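Lambda phage protein with carbohydrate-binding module (Shewanella oneidensis, PDB 2A5Z) is of unknown function but binds magnesium and has a jelly-roll fold with a carbohydrate-binding module, so that it may recognise a carbohydrate. Local coordinates at residues L118-Y123 / D247-K252; S47-S52 / A65-L70. One frame throughout, in Å; residues are numbered along the deposited sequence.

Contact 1 (L118-Y123 / D247-K252); sequences LEVTVY and DLIEFK. With MG (magnesium ion), chain F.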
loop_
_atom_site.group_PDB
_atom_site.type_symbol
_atom_site.label_atom_id
_atom_site.label_comp_id
_atom_site.label_asym_id
_atom_site.label_seq_id
_atom_site.Cartn_x
_atom_site.Cartn_y
_atom_site.Cartn_z
ATOM N N LEU C 118 -0.888 12.267 -19.675
ATOM C CA LEU C 118 -0.387 12.190 -18.312
ATOM C C LEU C 118 0.202 13.523 -17.859
ATOM O O LEU C 118 0.930 14.197 -18.605
ATOM C CB LEU C 118 0.663 11.073 -18.202
ATOM C CG LEU C 118 1.451 10.915 -16.894
ATOM C CD1 LEU C 118 0.599 10.296 -15.798
ATOM C CD2 LEU C 118 2.709 10.081 -17.102
ATOM N N GLU C 119 -0.139 13.889 -16.632
ATOM C CA GLU C 119 0.412 15.052 -15.968
ATOM C C GLU C 119 1.120 14.589 -14.701
ATOM O O GLU C 119 0.540 13.876 -13.884
ATOM C CB GLU C 119 -0.726 16.005 -15.615
ATOM C CG GLU C 119 -0.312 17.421 -15.379
ATOM C CD GLU C 119 -1.506 18.341 -15.322
ATOM O OE1 GLU C 119 -2.279 18.385 -16.307
ATOM O OE2 GLU C 119 -1.685 19.005 -14.281
ATOM N N VAL C 120 2.382 14.969 -14.554
ATOM C CA VAL C 120 3.149 14.625 -13.361
ATOM C C VAL C 120 3.601 15.909 -12.669
ATOM O O VAL C 120 4.205 16.776 -13.300
ATOM C CB VAL C 120 4.378 13.735 -13.692
ATOM C CG1 VAL C 120 5.178 13.395 -12.409
ATOM C CG2 VAL C 120 3.954 12.465 -14.422
ATOM N N THR C 121 3.280 16.036 -11.381
ATOM C CA THR C 121 3.678 17.197 -10.600
ATOM C C THR C 121 4.588 16.769 -9.451
ATOM O O THR C 121 4.276 15.814 -8.745
ATOM C CB THR C 121 2.456 17.968 -10.067
ATOM O OG1 THR C 121 1.543 18.223 -11.149
ATOM C CG2 THR C 121 2.881 19.301 -9.455
ATOM N N VAL C 122 5.709 17.476 -9.284
ATOM C CA VAL C 122 6.723 17.143 -8.278
ATOM C C VAL C 122 7.094 18.374 -7.444
ATOM O O VAL C 122 7.445 19.425 -7.992
ATOM C CB VAL C 122 8.033 16.582 -8.919
ATOM C CG1 VAL C 122 9.062 16.249 -7.830
ATOM C CG2 VAL C 122 7.760 15.343 -9.749
ATOM N N TYR C 123 7.010 18.231 -6.125
ATOM C CA TYR C 123 7.446 19.258 -5.197
ATOM C C TYR C 123 8.792 18.813 -4.653
ATOM O O TYR C 123 8.890 17.754 -4.009
ATOM C CB TYR C 123 6.433 19.428 -4.058
ATOM C CG TYR C 123 5.071 19.920 -4.517
ATOM C CD1 TYR C 123 4.628 21.209 -4.202
ATOM C CD2 TYR C 123 4.233 19.103 -5.273
ATOM C CE1 TYR C 123 3.364 21.660 -4.618
ATOM C CE2 TYR C 123 2.977 19.545 -5.705
ATOM C CZ TYR C 123 2.556 20.827 -5.380
ATOM O OH TYR C 123 1.317 21.266 -5.810
ATOM N N ASP C 247 9.307 16.047 -1.620
ATOM C CA ASP C 247 8.182 16.225 -0.712
ATOM C C ASP C 247 6.979 15.424 -1.232
ATOM O O ASP C 247 6.342 14.692 -0.493
ATOM C CB ASP C 247 7.837 17.727 -0.646
ATOM C CG ASP C 247 6.569 18.034 0.152
ATOM O OD1 ASP C 247 6.211 17.262 1.052
ATOM O OD2 ASP C 247 5.928 19.081 -0.105
ATOM N N LEU C 248 6.700 15.539 -2.525
ATOM C CA LEU C 248 5.407 15.137 -3.049
ATOM C C LEU C 248 5.482 14.907 -4.551
ATOM O O LEU C 248 6.113 15.684 -5.273
ATOM C CB LEU C 248 4.376 16.235 -2.726
ATOM C CG LEU C 248 2.935 16.239 -3.249
ATOM C CD1 LEU C 248 2.209 14.968 -2.868
ATOM C CD2 LEU C 248 2.194 17.450 -2.703
ATOM N N ILE C 249 4.839 13.835 -5.006
ATOM C CA ILE C 249 4.671 13.574 -6.430
ATOM C C ILE C 249 3.203 13.237 -6.692
ATOM O O ILE C 249 2.553 12.628 -5.848
ATOM C CB ILE C 249 5.646 12.452 -6.939
ATOM C CG1 ILE C 249 5.648 12.373 -8.475
ATOM C CG2 ILE C 249 5.364 11.094 -6.263
ATOM C CD1 ILE C 249 6.813 11.568 -9.063
ATOM N N GLU C 250 2.687 13.658 -7.843
ATOM C CA GLU C 250 1.303 13.386 -8.239
ATOM C C GLU C 250 1.254 12.943 -9.703
ATOM O O GLU C 250 1.915 13.537 -10.548
ATOM C CB GLU C 250 0.443 14.638 -8.024
ATOM C CG GLU C 250 -0.972 14.542 -8.579
ATOM C CD GLU C 250 -1.677 15.900 -8.636
ATOM O OE1 GLU C 250 -2.489 16.197 -7.732
ATOM O OE2 GLU C 250 -1.408 16.673 -9.582
ATOM N N PHE C 251 0.476 11.894 -9.981
ATOM C CA PHE C 251 0.215 11.401 -11.342
ATOM C C PHE C 251 -1.275 11.534 -11.663
ATOM O O PHE C 251 -2.116 11.068 -10.886
ATOM C CB PHE C 251 0.594 9.918 -11.472
ATOM C CG PHE C 251 2.074 9.656 -11.455
ATOM C CD1 PHE C 251 2.763 9.441 -12.637
ATOM C CD2 PHE C 251 2.774 9.611 -10.255
ATOM C CE1 PHE C 251 4.142 9.190 -12.627
ATOM C CE2 PHE C 251 4.154 9.368 -10.227
ATOM C CZ PHE C 251 4.835 9.164 -11.415
ATOM N N LYS C 252 -1.599 12.146 -12.800
ATOM C CA LYS C 252 -2.980 12.118 -13.318
ATOM C C LYS C 252 -3.077 11.979 -14.833
ATOM O O LYS C 252 -2.354 12.645 -15.577
ATOM C CB LYS C 252 -3.827 13.301 -12.829
ATOM C CG LYS C 252 -3.159 14.636 -12.826
ATOM C CD LYS C 252 -4.083 15.685 -12.175
ATOM C CE LYS C 252 -3.439 17.058 -12.219
ATOM N NZ LYS C 252 -4.345 18.160 -11.747
HETATM MG MG MG F . 5.649 15.219 1.480
HETATM O O HOH W 1 -0.023 16.168 -11.725
HETATM O O HOH W 2 -2.489 20.227 -12.092
HETATM O O HOH W 3 -0.648 19.263 -10.171
#
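From Glu119 facing Lys252 to Tyr123 facing Leu248, strands 119-123 and 248-252 run antiparallel, their axes 4.7 Å apart at closest approach and inclined at 172°. The ladder of backbone hydrogen bonds ends in a classic beta bulge: Asp247 and Leu248 both face Tyr123, whose O accepts a 3.0 Å bond from Asp247 N and only a weak one from Leu248 N. On the face of Glu119, Thr121, Tyr123, Leu248, Glu250 and Lys252, the first and last lie side by side. With its CG wedged between backbone N and carbonyl carbon (chi1 42°), the extended lysine brings CE to 3.3 Å from Glu119 OE2, while NZ makes a long salt bridge to the same oxygen; a water joins NZ and OE2 more closely. A second water bridges Thr121 OG1 and Glu250 OE2, which stand 3.7 Å apart, and another may do so; Glu250 OE1 bonds to Tyr50 OH. Leu248 CD2 sits over a face of the Tyr123 ring, 4.0 Å from its centroid, in a CH-pi contact; the tyrosine hydroxyl bonds to Ala260 O of the second subunit. The other face is apolar. Val120 CG2 reaches Phe251 CD1 at 3.7 Å, Leu118 CD1 meets the edge of that ring, and Val122 CG2 packs on Ile249 CG1. At the bulge, Asp247 joins Asp54, Phe88 and Gly89 in binding magnesium, through O and OD1, each at 2.2 Å, while OD2 is held by His87 and Arg259 of the second subunit. Two interior neighbours of an antiparallel jelly-roll sheet pair here, with a metal site where the strand turns a corner.

Contact 2 (S47-S52 / A65-L70); sequences SDFYAS and ANNISL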
loop_
_atom_site.group_PDB
_atom_site.type_symbol
_atom_site.label_atom_id
_atom_site.label_comp_id
_atom_site.label_asym_id
_atom_site.label_seq_id
_atom_site.Cartn_x
_atom_site.Cartn_y
_atom_site.Cartn_z
ATOM N N SER C 47 -12.181 5.811 -16.166
ATOM C CA SER C 47 -11.713 6.735 -17.207
ATOM C C SER C 47 -10.647 7.723 -16.738
ATOM O O SER C 47 -10.006 8.400 -17.552
ATOM C CB SER C 47 -12.895 7.470 -17.841
ATOM O OG SER C 47 -13.562 8.250 -16.872
ATOM N N ASP C 48 -10.454 7.791 -15.424
ATOM C CA ASP C 48 -9.470 8.687 -14.830
ATOM C C ASP C 48 -8.476 7.873 -14.016
ATOM O O ASP C 48 -8.842 6.854 -13.426
ATOM C CB ASP C 48 -10.160 9.727 -13.940
ATOM C CG ASP C 48 -11.165 10.582 -14.701
ATOM O OD1 ASP C 48 -10.744 11.565 -15.353
ATOM O OD2 ASP C 48 -12.383 10.279 -14.638
ATOM N N PHE C 49 -7.214 8.288 -14.016
ATOM C CA PHE C 49 -6.242 7.696 -13.117
ATOM C C PHE C 49 -5.626 8.768 -12.239
ATOM O O PHE C 49 -5.260 9.831 -12.729
ATOM C CB PHE C 49 -5.134 6.945 -13.869
ATOM C CG PHE C 49 -4.064 6.399 -12.960
ATOM C CD1 PHE C 49 -4.193 5.134 -12.396
ATOM C CD2 PHE C 49 -2.939 7.165 -12.645
ATOM C CE1 PHE C 49 -3.217 4.629 -11.539
ATOM C CE2 PHE C 49 -1.961 6.672 -11.788
ATOM C CZ PHE C 49 -2.101 5.400 -11.233
ATOM N N TYR C 50 -5.513 8.470 -10.946
ATOM C CA TYR C 50 -4.838 9.344 -10.000
ATOM C C TYR C 50 -3.961 8.546 -9.033
ATOM O O TYR C 50 -4.376 7.500 -8.537
ATOM C CB TYR C 50 -5.857 10.176 -9.205
ATOM C CG TYR C 50 -5.190 11.263 -8.407
ATOM C CD1 TYR C 50 -4.946 12.513 -8.978
ATOM C CD2 TYR C 50 -4.762 11.035 -7.100
ATOM C CE1 TYR C 50 -4.306 13.521 -8.257
ATOM C CE2 TYR C 50 -4.107 12.038 -6.372
ATOM C CZ TYR C 50 -3.887 13.267 -6.960
ATOM O OH TYR C 50 -3.260 14.258 -6.255
ATOM N N ALA C 51 -2.754 9.048 -8.774
ATOM C CA ALA C 51 -1.886 8.515 -7.723
ATOM C C ALA C 51 -0.996 9.628 -7.172
ATOM O O ALA C 51 -0.577 10.516 -7.910
ATOM C CB ALA C 51 -1.030 7.358 -8.243
ATOM N N SER C 52 -0.732 9.591 -5.872
ATOM C CA SER C 52 0.180 10.551 -5.263
ATOM C C SER C 52 0.862 9.936 -4.052
ATOM O O SER C 52 0.329 9.018 -3.428
ATOM C CB SER C 52 -0.563 11.828 -4.867
ATOM O OG SER C 52 -1.425 11.581 -3.779
ATOM N N ALA C 65 4.381 2.837 -3.041
ATOM C CA ALA C 65 3.289 3.397 -2.241
ATOM C C ALA C 65 2.277 4.040 -3.179
ATOM O O ALA C 65 2.659 4.732 -4.114
ATOM C CB ALA C 65 3.827 4.451 -1.252
ATOM N N ASN C 66 0.993 3.806 -2.934
ATOM C CA ASN C 66 -0.094 4.382 -3.744
ATOM C C ASN C 66 0.125 4.267 -5.265
ATOM O O ASN C 66 -0.023 5.253 -5.994
ATOM C CB ASN C 66 -0.353 5.842 -3.337
ATOM C CG ASN C 66 -0.494 6.016 -1.835
ATOM O OD1 ASN C 66 -0.930 5.103 -1.136
ATOM N ND2 ASN C 66 -0.125 7.198 -1.331
ATOM N N ASN C 67 0.478 3.061 -5.715
ATOM C CA ASN C 67 0.737 2.732 -7.142
ATOM C C ASN C 67 2.120 3.121 -7.685
ATOM O O ASN C 67 2.499 2.689 -8.777
ATOM C CB ASN C 67 -0.353 3.299 -8.080
ATOM C CG ASN C 67 -1.743 2.724 -7.803
ATOM O OD1 ASN C 67 -1.880 1.632 -7.243
ATOM N ND2 ASN C 67 -2.784 3.466 -8.199
ATOM N N ILE C 68 2.856 3.932 -6.923
ATOM C CA ILE C 68 4.097 4.565 -7.387
ATOM C C ILE C 68 5.302 3.753 -6.941
ATOM O O ILE C 68 5.406 3.403 -5.765
ATOM C CB ILE C 68 4.209 6.030 -6.868
ATOM C CG1 ILE C 68 3.066 6.882 -7.433
ATOM C CG2 ILE C 68 5.573 6.669 -7.222
ATOM C CD1 ILE C 68 2.618 7.991 -6.486
ATOM N N SER C 69 6.192 3.456 -7.894
ATOM C CA SER C 69 7.446 2.745 -7.623
ATOM C C SER C 69 8.415 3.667 -6.904
ATOM O O SER C 69 8.536 4.830 -7.267
ATOM C CB SER C 69 8.098 2.282 -8.933
ATOM O OG SER C 69 7.184 1.552 -9.731
ATOM N N LEU C 70 9.093 3.149 -5.880
ATOM C CA LEU C 70 10.061 3.937 -5.123
ATOM C C LEU C 70 11.366 3.170 -5.127
ATOM O O LEU C 70 11.601 2.297 -4.298
ATOM C CB LEU C 70 9.561 4.221 -3.706
ATOM C CG LEU C 70 8.208 4.940 -3.609
ATOM C CD1 LEU C 70 7.663 4.845 -2.202
ATOM C CD2 LEU C 70 8.316 6.402 -4.081
#
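Phe49 is the first residue of strand 48-52 to meet the turn at 65-68, and it does so with the far end of its ring. Its CG lies opposite the backbone N (chi1 176°), which carries the ring along the strand until CE1 comes 3.6 Å from Asn67 ND2. Ring and amide planes are 28° apart and the two groups slide past each other in opposite directions; the amide nitrogen approaches obliquely, and it is hydrogen-bonded to Thr42 O. Phe88 of the third subunit also packs on Phe49, so this ring lies at a junction between chains.

Tyr50 leaves the backbone on the side away from the turn. Ala51 points back toward the turn, where its small CB fits against the backbone: Asn66 O is 3.2 Å from Ala51 CB, while Asn67 CB and Ile68 CD1 both lie at 4.1 Å from the same methyl.

Ser52 contributes its backbone. Its O accepts a hydrogen bond of 2.8 Å from Asn66 ND2, with an N-H...O angle of 158°. The donor lies in the carbonyl plane, and the oxygen lies close to the asparagine amide plane, so the bond fixes the rotation of that amide. Beside it, Ile68 CD1 rests 3.6 Å from Ser52 C.

Asn66 and Asn67 are the central residues of a type I' turn from Ala65 to Ile68, whose positive phi angles asparagine tolerates well. The chemistry thus implies a joint between a strand and a hairpin turn made by one directed amide-to-carbonyl bond, with small apolar contacts beside it in place of a backbone ladder.

Overall arrangement
Contact 2 closes before contact 1 opens along the chain, and their centres lie 10 Å apart. They meet in the six-stranded antiparallel sheet, where strand 48-53 forms one outermost strand within the chain and strand 245-254 separates it from strand 119-125. Contact 1 thus joins two neighbours inside that sheet, whereas contact 2 connects its border strand to the turn leading into strand 68-73 of the other large sheet. Direct links bridge the two: Phe251 N lies 2.7 Å from Ala51 O, a probable hydrogen bond, and Ile68 packs on Ile249 and Phe251. An early and a late part of the sequence are thereby drawn together in the jelly-roll, and both contacts touch the second subunit.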